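Local coordinates for protein phosphopantothenoylcysteine decarboxylase (Cryptococcus neoformans, PDB 6EOA) that probably decarboxylates phosphopantothenoylcysteine in coenzyme A biosynthesis and binds flavin mononucleotide as its cofactor, at residues A[35-46]-A[130-140]; A[167-175]-A[197-205]. All coordinates share one frame; numbering follows the deposited sequence.

Interaction 1 (A[35-46]-A[130-140]); sequences FRVVLITSGSVA and WADLVVIAPCS. With FMN (flavin mononucleotide), chain B.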
loop_
_atom_site.group_PDB
_atom_site.type_symbol
_atom_site.label_atom_id
_atom_site.label_comp_id
_atom_site.label_asym_id
_atom_site.label_seq_id
_atom_site.Cartn_x
_atom_site.Cartn_y
_atom_site.Cartn_z
ATOM N N PHE A 35 -19.092 28.108 3.461
ATOM C CA PHE A 35 -18.958 26.704 3.824
ATOM C C PHE A 35 -17.941 26.047 2.907
ATOM O O PHE A 35 -18.033 26.166 1.686
ATOM C CB PHE A 35 -20.307 25.988 3.733
ATOM C CG PHE A 35 -20.290 24.582 4.259
ATOM C CD1 PHE A 35 -20.389 23.501 3.398
ATOM C CD2 PHE A 35 -20.181 24.341 5.619
ATOM C CE1 PHE A 35 -20.382 22.205 3.887
ATOM C CE2 PHE A 35 -20.170 23.049 6.110
ATOM C CZ PHE A 35 -20.270 21.981 5.243
ATOM N N ARG A 36 -16.970 25.357 3.495
ATOM C CA ARG A 36 -15.843 24.838 2.731
ATOM C C ARG A 36 -15.835 23.314 2.679
ATOM O O ARG A 36 -15.766 22.639 3.708
ATOM C CB ARG A 36 -14.533 25.363 3.321
ATOM C CG ARG A 36 -14.414 26.878 3.218
ATOM C CD ARG A 36 -13.291 27.439 4.067
ATOM N NE ARG A 36 -12.998 28.821 3.698
ATOM C CZ ARG A 36 -13.530 29.891 4.282
ATOM N NH1 ARG A 36 -14.393 29.753 5.283
ATOM N NH2 ARG A 36 -13.194 31.106 3.866
ATOM N N VAL A 37 -15.912 22.784 1.462
ATOM C CA VAL A 37 -15.972 21.347 1.244
ATOM C C VAL A 37 -14.735 20.863 0.513
ATOM O O VAL A 37 -14.362 21.416 -0.520
ATOM C CB VAL A 37 -17.220 20.944 0.425
ATOM C CG1 VAL A 37 -17.332 19.435 0.338
ATOM C CG2 VAL A 37 -18.475 21.524 1.036
ATOM N N VAL A 38 -14.094 19.836 1.058
ATOM C CA VAL A 38 -13.054 19.130 0.331
ATOM C C VAL A 38 -13.646 17.868 -0.280
ATOM O O VAL A 38 -14.169 17.007 0.430
ATOM C CB VAL A 38 -11.859 18.764 1.233
ATOM C CG1 VAL A 38 -10.963 17.745 0.542
ATOM C CG2 VAL A 38 -11.071 20.008 1.598
ATOM N N LEU A 39 -13.583 17.768 -1.601
ATOM C CA LEU A 39 -14.046 16.570 -2.287
ATOM C C LEU A 39 -12.876 15.630 -2.568
ATOM O O LEU A 39 -11.925 16.002 -3.252
ATOM C CB LEU A 39 -14.755 16.933 -3.590
ATOM C CG LEU A 39 -15.162 15.752 -4.479
ATOM C CD1 LEU A 39 -16.316 14.955 -3.862
ATOM C CD2 LEU A 39 -15.513 16.228 -5.883
ATOM N N ILE A 40 -12.937 14.420 -2.021
ATOM C CA ILE A 40 -11.937 13.408 -2.332
ATOM C C ILE A 40 -12.506 12.444 -3.359
ATOM O O ILE A 40 -13.549 11.828 -3.133
ATOM C CB ILE A 40 -11.481 12.623 -1.087
ATOM C CG1 ILE A 40 -10.869 13.562 -0.049
ATOM C CG2 ILE A 40 -10.452 11.570 -1.475
ATOM C CD1 ILE A 40 -10.399 12.847 1.209
ATOM N N THR A 41 -11.830 12.335 -4.498
ATOM C CA THR A 41 -12.246 11.422 -5.557
ATOM C C THR A 41 -11.237 10.290 -5.666
ATOM O O THR A 41 -10.028 10.527 -5.649
ATOM C CB THR A 41 -12.377 12.135 -6.919
ATOM O OG1 THR A 41 -11.077 12.477 -7.418
ATOM C CG2 THR A 41 -13.212 13.404 -6.779
ATOM N N SER A 42 -11.730 9.058 -5.758
ATOM C CA SER A 42 -10.851 7.897 -5.828
ATOM C C SER A 42 -11.084 7.107 -7.114
ATOM O O SER A 42 -11.894 7.498 -7.955
ATOM C CB SER A 42 -11.045 6.999 -4.606
ATOM O OG SER A 42 -12.361 6.479 -4.552
ATOM N N GLY A 43 -10.369 5.996 -7.258
ATOM C CA GLY A 43 -10.342 5.257 -8.508
ATOM C C GLY A 43 -11.554 4.405 -8.830
ATOM O O GLY A 43 -11.426 3.217 -9.128
ATOM N N SER A 44 -12.733 5.014 -8.776
ATOM C CA SER A 44 -13.953 4.363 -9.229
ATOM C C SER A 44 -14.436 5.024 -10.517
ATOM O O SER A 44 -14.100 6.179 -10.787
ATOM C CB SER A 44 -15.033 4.430 -8.149
ATOM O OG SER A 44 -16.318 4.214 -8.708
ATOM N N VAL A 45 -15.226 4.303 -11.309
ATOM C CA VAL A 45 -15.741 4.857 -12.559
ATOM C C VAL A 45 -16.637 6.058 -12.281
ATOM O O VAL A 45 -16.807 6.933 -13.132
ATOM C CB VAL A 45 -16.526 3.807 -13.378
ATOM C CG1 VAL A 45 -15.614 2.662 -13.785
ATOM C CG2 VAL A 45 -17.717 3.288 -12.594
ATOM N N ALA A 46 -17.186 6.108 -11.071
ATOM C CA ALA A 46 -18.081 7.189 -10.680
ATOM C C ALA A 46 -17.343 8.529 -10.583
ATOM O O ALA A 46 -17.974 9.580 -10.456
ATOM C CB ALA A 46 -18.769 6.854 -9.357
ATOM N N TRP A 130 -8.633 24.079 6.455
ATOM C CA TRP A 130 -9.577 24.717 5.547
ATOM C C TRP A 130 -10.964 24.074 5.578
ATOM O O TRP A 130 -11.980 24.768 5.677
ATOM C CB TRP A 130 -9.010 24.669 4.120
ATOM C CG TRP A 130 -9.786 25.439 3.093
ATOM C CD1 TRP A 130 -9.662 26.765 2.799
ATOM C CD2 TRP A 130 -10.786 24.922 2.203
ATOM N NE1 TRP A 130 -10.532 27.109 1.791
ATOM C CE2 TRP A 130 -11.233 25.996 1.408
ATOM C CE3 TRP A 130 -11.351 23.658 2.008
ATOM C CZ2 TRP A 130 -12.218 25.845 0.433
ATOM C CZ3 TRP A 130 -12.330 23.509 1.040
ATOM C CH2 TRP A 130 -12.751 24.595 0.263
ATOM N N ALA A 131 -10.994 22.746 5.494
ATOM C CA ALA A 131 -12.234 21.990 5.314
ATOM C C ALA A 131 -13.229 22.111 6.471
ATOM O O ALA A 131 -12.865 21.979 7.641
ATOM C CB ALA A 131 -11.907 20.524 5.079
ATOM N N ASP A 132 -14.488 22.360 6.124
ATOM C CA ASP A 132 -15.591 22.275 7.076
ATOM C C ASP A 132 -16.249 20.909 6.946
ATOM O O ASP A 132 -16.921 20.433 7.859
ATOM C CB ASP A 132 -16.620 23.383 6.832
ATOM C CG ASP A 132 -16.057 24.763 7.085
ATOM O OD1 ASP A 132 -15.252 24.911 8.029
ATOM O OD2 ASP A 132 -16.418 25.699 6.341
ATOM N N LEU A 133 -16.044 20.290 5.789
ATOM C CA LEU A 133 -16.612 18.986 5.487
ATOM C C LEU A 133 -15.713 18.257 4.499
ATOM O O LEU A 133 -15.155 18.868 3.587
ATOM C CB LEU A 133 -18.029 19.132 4.921
ATOM C CG LEU A 133 -18.731 17.872 4.400
ATOM C CD1 LEU A 133 -18.971 16.869 5.520
ATOM C CD2 LEU A 133 -20.042 18.228 3.703
ATOM N N VAL A 134 -15.555 16.954 4.694
ATOM C CA VAL A 134 -14.822 16.129 3.742
ATOM C C VAL A 134 -15.763 15.098 3.135
ATOM O O VAL A 134 -16.401 14.331 3.855
ATOM C CB VAL A 134 -13.622 15.420 4.396
ATOM C CG1 VAL A 134 -12.943 14.497 3.395
ATOM C CG2 VAL A 134 -12.632 16.441 4.933
ATOM N N VAL A 135 -15.856 15.095 1.810
ATOM C CA VAL A 135 -16.720 14.152 1.107
ATOM C C VAL A 135 -15.901 13.245 0.192
ATOM O O VAL A 135 -15.212 13.714 -0.713
ATOM C CB VAL A 135 -17.797 14.882 0.279
ATOM C CG1 VAL A 135 -18.785 13.886 -0.311
ATOM C CG2 VAL A 135 -18.531 15.906 1.144
ATOM N N ILE A 136 -15.977 11.942 0.437
ATOM C CA ILE A 136 -15.287 10.974 -0.400
ATOM C C ILE A 136 -16.256 10.396 -1.423
ATOM O O ILE A 136 -17.028 9.490 -1.118
ATOM C CB ILE A 136 -14.678 9.842 0.434
ATOM C CG1 ILE A 136 -13.940 10.412 1.645
ATOM C CG2 ILE A 136 -13.740 9.017 -0.422
ATOM C CD1 ILE A 136 -13.405 9.349 2.577
ATOM N N ALA A 137 -16.212 10.935 -2.636
ATOM C CA ALA A 137 -17.157 10.554 -3.679
ATOM C C ALA A 137 -16.492 10.592 -5.051
ATOM O O ALA A 137 -16.231 11.667 -5.589
ATOM C CB ALA A 137 -18.374 11.468 -3.652
ATOM N N PRO A 138 -16.227 9.415 -5.629
ATOM C CA PRO A 138 -16.556 8.105 -5.065
ATOM C C PRO A 138 -15.475 7.577 -4.124
ATOM O O PRO A 138 -14.329 8.022 -4.185
ATOM C CB PRO A 138 -16.657 7.224 -6.303
ATOM C CG PRO A 138 -15.638 7.809 -7.229
ATOM C CD PRO A 138 -15.631 9.296 -6.974
ATOM N N CYS A 139 -15.843 6.633 -3.265
ATOM C CA CYS A 139 -14.864 5.909 -2.467
ATOM C C CYS A 139 -14.723 4.490 -2.992
ATOM O O CYS A 139 -15.660 3.695 -2.908
ATOM C CB CYS A 139 -15.264 5.881 -0.992
ATOM S SG CYS A 139 -14.052 5.052 0.074
ATOM N N SER A 140 -13.557 4.173 -3.543
ATOM C CA SER A 140 -13.304 2.829 -4.049
ATOM C C SER A 140 -13.169 1.843 -2.896
ATOM O O SER A 140 -13.106 2.243 -1.736
ATOM C CB SER A 140 -12.045 2.808 -4.911
ATOM O OG SER A 140 -10.908 3.175 -4.147
HETATM N N1 FMN B . -12.608 0.054 -7.919
HETATM C C2 FMN B . -13.756 0.339 -7.204
HETATM O O2 FMN B . -13.774 0.161 -5.984
HETATM N N3 FMN B . -14.878 0.813 -7.861
HETATM C C4 FMN B . -14.860 1.006 -9.229
HETATM O O4 FMN B . -15.864 1.432 -9.802
HETATM C C4A FMN B . -13.703 0.722 -9.952
HETATM N N5 FMN B . -13.667 0.909 -11.322
HETATM C C5A FMN B . -12.512 0.629 -12.030
HETATM C C6 FMN B . -12.470 0.822 -13.408
HETATM C C7 FMN B . -11.309 0.540 -14.122
HETATM C C7M FMN B . -11.269 0.746 -15.609
HETATM C C8 FMN B . -10.186 0.064 -13.450
HETATM C C8M FMN B . -8.923 -0.250 -14.198
HETATM C C9 FMN B . -10.227 -0.128 -12.075
HETATM C C9A FMN B . -11.387 0.152 -11.362
HETATM N N10 FMN B . -11.424 -0.036 -9.992
HETATM C C10 FMN B . -12.576 0.244 -9.286
HETATM C "C1'" FMN B . -10.215 -0.551 -9.269
HETATM C "C2'" FMN B . -9.422 0.613 -8.684
HETATM O "O2'" FMN B . -9.287 1.658 -9.629
HETATM C "C3'" FMN B . -8.047 0.142 -8.236
HETATM O "O3'" FMN B . -8.221 -0.716 -7.131
HETATM C "C4'" FMN B . -7.172 1.330 -7.849
HETATM O "O4'" FMN B . -5.824 0.927 -7.729
HETATM C "C5'" FMN B . -7.653 1.926 -6.533
HETATM O "O5'" FMN B . -7.001 3.154 -6.308
HETATM P P FMN B . -7.638 4.232 -5.288
HETATM O O1P FMN B . -7.406 3.755 -3.872
HETATM O O2P FMN B . -9.124 4.405 -5.514
HETATM O O3P FMN B . -6.947 5.550 -5.514
#
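With its CG turned anti to the carbonyl carbon (chi1 -64°) and the chain extended from there to NE, Arg36 lays its aliphatic part over one face of the Trp130 indole, whose own CG stands anti to its backbone N (chi1 -173°). Arg36 CB lies 3.5 Å from the centroid of the Trp130 six-membered ring, almost on the normal, a clear CH-pi contact. The guanidinium is turned nearly perpendicular to the indole, with Trp130 NE1 at its edge, and Arg36 NH2 continues into a salt bridge with Asp32. Two more groups meet the rim of the indole, Val37 O and Val38 CG2. Asp132 grips the backbone of Arg36 twice: Arg36 N donates to Asp132 OD2 at 2.9 Å, on the anti side and out of the carboxylate plane, while Asp132 N donates to Arg36 O at 2.7 Å.

From here the strands run as a regular parallel ladder, Val38 and Ile40 each bonding through N and O. Val37 CG1 packs on Val135 CG2 (3.8 Å) on one face, Ile40 CD1 on Val134 CG1 (3.7 Å) on the other. At the C-terminal end the cis peptide before Pro138 belongs to a corner in the chain. Ser42 OG bridges the corner, accepting from Ser140 N at 2.8 Å; its bond to Pro138 O, from above that carbonyl plane, is doubtfully short at 2.5 Å. Next to it Gly43 N and Ser140 OG converge on phosphate oxygen O2P of the flavin mononucleotide, and Ser44 OG reaches O4 of its ring at 3.0 Å. A cofactor held at the C-terminal ends of central parallel strands is characteristic of Rossmann-like flavoproteins. Strand 63-69 flanks strand 35-41, strand 169-173 flanks strand 133-139, and helix 141-149, capped by Ser140, packs against Ile136.

Interaction 2 (A[167-175]-A[197-205]); sequences TPVIVCPAM and GYLVSGPQG. With FMN (flavin mononucleotide), chain B.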
loop_
_atom_site.group_PDB
_atom_site.type_symbol
_atom_site.label_atom_id
_atom_site.label_comp_id
_atom_site.label_asym_id
_atom_site.label_seq_id
_atom_site.Cartn_x
_atom_site.Cartn_y
_atom_site.Cartn_z
ATOM N N THR A 167 -14.251 18.106 12.047
ATOM C CA THR A 167 -14.667 17.954 10.660
ATOM C C THR A 167 -15.381 16.629 10.379
ATOM O O THR A 167 -14.809 15.555 10.560
ATOM C CB THR A 167 -13.459 18.072 9.707
ATOM O OG1 THR A 167 -12.796 19.326 9.919
ATOM C CG2 THR A 167 -13.910 17.983 8.261
ATOM N N PRO A 168 -16.644 16.707 9.934
ATOM C CA PRO A 168 -17.404 15.523 9.519
ATOM C C PRO A 168 -16.914 14.941 8.188
ATOM O O PRO A 168 -16.345 15.655 7.362
ATOM C CB PRO A 168 -18.835 16.053 9.388
ATOM C CG PRO A 168 -18.678 17.517 9.141
ATOM C CD PRO A 168 -17.467 17.929 9.919
ATOM N N VAL A 169 -17.137 13.646 7.993
ATOM C CA VAL A 169 -16.721 12.968 6.773
ATOM C C VAL A 169 -17.868 12.165 6.181
ATOM O O VAL A 169 -18.511 11.384 6.881
ATOM C CB VAL A 169 -15.529 12.018 7.020
ATOM C CG1 VAL A 169 -15.200 11.234 5.753
ATOM C CG2 VAL A 169 -14.320 12.795 7.500
ATOM N N ILE A 170 -18.122 12.363 4.892
ATOM C CA ILE A 170 -19.121 11.575 4.187
ATOM C C ILE A 170 -18.452 10.657 3.173
ATOM O O ILE A 170 -17.762 11.117 2.267
ATOM C CB ILE A 170 -20.141 12.461 3.464
ATOM C CG1 ILE A 170 -20.858 13.371 4.465
ATOM C CG2 ILE A 170 -21.139 11.601 2.710
ATOM C CD1 ILE A 170 -21.780 14.378 3.818
ATOM N N VAL A 171 -18.667 9.356 3.333
ATOM C CA VAL A 171 -18.087 8.368 2.435
ATOM C C VAL A 171 -19.149 7.772 1.514
ATOM O O VAL A 171 -20.170 7.270 1.972
ATOM C CB VAL A 171 -17.404 7.241 3.219
ATOM C CG1 VAL A 171 -16.633 6.341 2.275
ATOM C CG2 VAL A 171 -16.477 7.825 4.263
ATOM N N CYS A 172 -18.902 7.838 0.211
ATOM C CA CYS A 172 -19.832 7.295 -0.767
ATOM C C CYS A 172 -19.195 6.145 -1.526
ATOM O O CYS A 172 -18.577 6.352 -2.568
ATOM C CB CYS A 172 -20.286 8.381 -1.740
ATOM S SG CYS A 172 -20.777 9.927 -0.933
ATOM N N PRO A 173 -19.342 4.921 -0.997
ATOM C CA PRO A 173 -18.762 3.744 -1.649
ATOM C C PRO A 173 -19.297 3.588 -3.067
ATOM O O PRO A 173 -20.475 3.844 -3.319
ATOM C CB PRO A 173 -19.207 2.583 -0.753
ATOM C CG PRO A 173 -19.508 3.216 0.573
ATOM C CD PRO A 173 -20.057 4.570 0.242
ATOM N N ALA A 174 -18.422 3.195 -3.984
ATOM C CA ALA A 174 -18.791 3.030 -5.382
ATOM C C ALA A 174 -17.893 1.984 -6.011
ATOM O O ALA A 174 -16.712 2.233 -6.256
ATOM C CB ALA A 174 -18.684 4.341 -6.127
ATOM N N MET A 175 -18.453 0.809 -6.268
ATOM C CA MET A 175 -17.646 -0.305 -6.728
ATOM C C MET A 175 -18.483 -1.365 -7.423
ATOM O O MET A 175 -19.714 -1.353 -7.344
ATOM C CB MET A 175 -16.880 -0.921 -5.548
ATOM C CG MET A 175 -17.759 -1.465 -4.428
ATOM S SD MET A 175 -16.843 -1.797 -2.904
ATOM C CE MET A 175 -16.699 -0.141 -2.233
ATOM N N GLY A 197 -16.366 7.423 13.009
ATOM C CA GLY A 197 -17.488 8.342 13.013
ATOM C C GLY A 197 -17.807 8.915 11.646
ATOM O O GLY A 197 -18.501 9.923 11.540
ATOM N N TYR A 198 -17.299 8.281 10.594
ATOM C CA TYR A 198 -17.608 8.724 9.238
ATOM C C TYR A 198 -19.059 8.394 8.891
ATOM O O TYR A 198 -19.595 7.376 9.331
ATOM C CB TYR A 198 -16.679 8.077 8.203
ATOM C CG TYR A 198 -15.211 8.460 8.277
ATOM C CD1 TYR A 198 -14.715 9.234 9.320
ATOM C CD2 TYR A 198 -14.322 8.047 7.288
ATOM C CE1 TYR A 198 -13.374 9.577 9.382
ATOM C CE2 TYR A 198 -12.981 8.387 7.339
ATOM C CZ TYR A 198 -12.512 9.152 8.389
ATOM O OH TYR A 198 -11.182 9.498 8.445
ATOM N N LEU A 199 -19.688 9.254 8.099
ATOM C CA LEU A 199 -21.038 8.996 7.613
ATOM C C LEU A 199 -20.985 8.299 6.263
ATOM O O LEU A 199 -20.251 8.718 5.368
ATOM C CB LEU A 199 -21.831 10.296 7.503
ATOM C CG LEU A 199 -22.204 10.975 8.815
ATOM C CD1 LEU A 199 -22.986 12.240 8.526
ATOM C CD2 LEU A 199 -23.006 10.036 9.704
ATOM N N VAL A 200 -21.762 7.233 6.116
ATOM C CA VAL A 200 -21.750 6.472 4.876
ATOM C C VAL A 200 -23.019 6.690 4.077
ATOM O O VAL A 200 -24.091 6.222 4.455
ATOM C CB VAL A 200 -21.585 4.958 5.130
ATOM C CG1 VAL A 200 -21.536 4.199 3.807
ATOM C CG2 VAL A 200 -20.339 4.690 5.946
ATOM N N SER A 201 -22.899 7.419 2.974
ATOM C CA SER A 201 -23.969 7.449 1.988
ATOM C C SER A 201 -23.844 6.180 1.159
ATOM O O SER A 201 -23.323 6.205 0.041
ATOM C CB SER A 201 -23.887 8.695 1.109
ATOM O OG SER A 201 -24.953 8.731 0.181
ATOM N N GLY A 202 -24.298 5.070 1.742
ATOM C CA GLY A 202 -24.143 3.747 1.161
ATOM C C GLY A 202 -24.607 3.711 -0.276
ATOM O O GLY A 202 -25.455 4.515 -0.672
ATOM N N PRO A 203 -24.054 2.781 -1.066
ATOM C CA PRO A 203 -24.339 2.735 -2.503
ATOM C C PRO A 203 -25.803 2.422 -2.784
ATOM O O PRO A 203 -26.513 1.955 -1.890
ATOM C CB PRO A 203 -23.436 1.605 -3.000
ATOM C CG PRO A 203 -23.288 0.712 -1.819
ATOM C CD PRO A 203 -23.253 1.626 -0.626
ATOM N N GLN A 204 -26.245 2.690 -4.008
ATOM C CA GLN A 204 -27.591 2.321 -4.422
ATOM C C GLN A 204 -27.731 0.803 -4.390
ATOM O O GLN A 204 -26.798 0.080 -4.743
ATOM C CB GLN A 204 -27.898 2.862 -5.821
ATOM C CG GLN A 204 -27.698 4.365 -5.968
ATOM C CD GLN A 204 -28.069 4.869 -7.352
ATOM O OE1 GLN A 204 -28.914 4.285 -8.031
ATOM N NE2 GLN A 204 -27.435 5.957 -7.779
ATOM N N GLY A 205 -28.893 0.325 -3.956
ATOM C CA GLY A 205 -29.147 -1.101 -3.860
ATOM C C GLY A 205 -29.665 -1.702 -5.154
ATOM O O GLY A 205 -29.241 -1.318 -6.244
HETATM N N1 FMN B . -12.608 0.054 -7.919
HETATM C C2 FMN B . -13.756 0.339 -7.204
HETATM O O2 FMN B . -13.774 0.161 -5.984
HETATM N N3 FMN B . -14.878 0.813 -7.861
HETATM C C4 FMN B . -14.860 1.006 -9.229
HETATM O O4 FMN B . -15.864 1.432 -9.802
HETATM C C4A FMN B . -13.703 0.722 -9.952
HETATM N N5 FMN B . -13.667 0.909 -11.322
HETATM C C5A FMN B . -12.512 0.629 -12.030
HETATM C C6 FMN B . -12.470 0.822 -13.408
HETATM C C7 FMN B . -11.309 0.540 -14.122
HETATM C C7M FMN B . -11.269 0.746 -15.609
HETATM C C8 FMN B . -10.186 0.064 -13.450
HETATM C C8M FMN B . -8.923 -0.250 -14.198
HETATM C C9 FMN B . -10.227 -0.128 -12.075
HETATM C C9A FMN B . -11.387 0.152 -11.362
HETATM N N10 FMN B . -11.424 -0.036 -9.992
HETATM C C10 FMN B . -12.576 0.244 -9.286
HETATM C "C1'" FMN B . -10.215 -0.551 -9.269
HETATM C "C2'" FMN B . -9.422 0.613 -8.684
HETATM O "O2'" FMN B . -9.287 1.658 -9.629
HETATM C "C3'" FMN B . -8.047 0.142 -8.236
HETATM O "O3'" FMN B . -8.221 -0.716 -7.131
HETATM C "C4'" FMN B . -7.172 1.330 -7.849
HETATM O "O4'" FMN B . -5.824 0.927 -7.729
HETATM C "C5'" FMN B . -7.653 1.926 -6.533
HETATM O "O5'" FMN B . -7.001 3.154 -6.308
HETATM P P FMN B . -7.638 4.232 -5.288
HETATM O O1P FMN B . -7.406 3.755 -3.872
HETATM O O2P FMN B . -9.124 4.405 -5.514
HETATM O O3P FMN B . -6.947 5.550 -5.514
#
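Val169 and Tyr198 run alongside each other in one direction and meet at the start of this strand pair. Val169 CG1 sits over one face of the Tyr198 ring, displaced toward its rim, 3.8 Å from the ring centroid in a CH-pi contact. Val171 CG2 comes obliquely to the same ring, 3.7 Å from Tyr198 CD2. The tyrosine is swung there with CG anti to the carbonyl carbon (chi1 -66°). Farther along, the Pro173 ring is set roughly perpendicular to Val200, Pro173 CD standing 3.9 Å from Val200 CG1, and Cys172 SG rests on Ser201 CB at the same distance.

Parallel backbone bonding fixes these positions. Leu199 N donates to Val169 O and Leu199 O accepts from Val171 N, both at 2.7 Å and nearly straight. The bond from Ser201 N to Val171 O is weak, and there the ladder ends, as Ser201 centres an inverse gamma turn and its OG bonds to Thr220. Beyond Pro173 the following loop brings Ala174 O to flavin N3, 2.8 Å away, so that this donor is taken up by a main-chain carbonyl, while Ser44 OG meets the neighbouring O4.

Strand 199-200 makes the last, edge pairing of the parallel Rossmann-like sheet within this chain, with strand 133-139 beyond strand 169-173; helix 222-237 packs on Ile170 and Leu199, and helix 183-195 on Tyr198, Val200 and Pro173.

How the interactions relate
Followed from the N terminus, strand 35-41 opens interaction 1, and the chain passes through strand 63-69 and several helices before 130-140 returns to close that loop of 83 residues. Only afterwards does interaction 2 begin, its two segments separated by 21 mostly helical residues in a beta-alpha-beta crossover. The two loops therefore stand in series, neither nested nor crossed. Strands 133-139 and 169-173 are neighbours, so the contacts join laterally: Ile136 N lies 2.7 Å from Ile170 O, a probable hydrogen bond. Together they carry one parallel sheet from its middle to the 199-200 edge, and both reach the same flavin mononucleotide, interaction 1 at phosphate, ribityl chain and ring, interaction 2 at the ring.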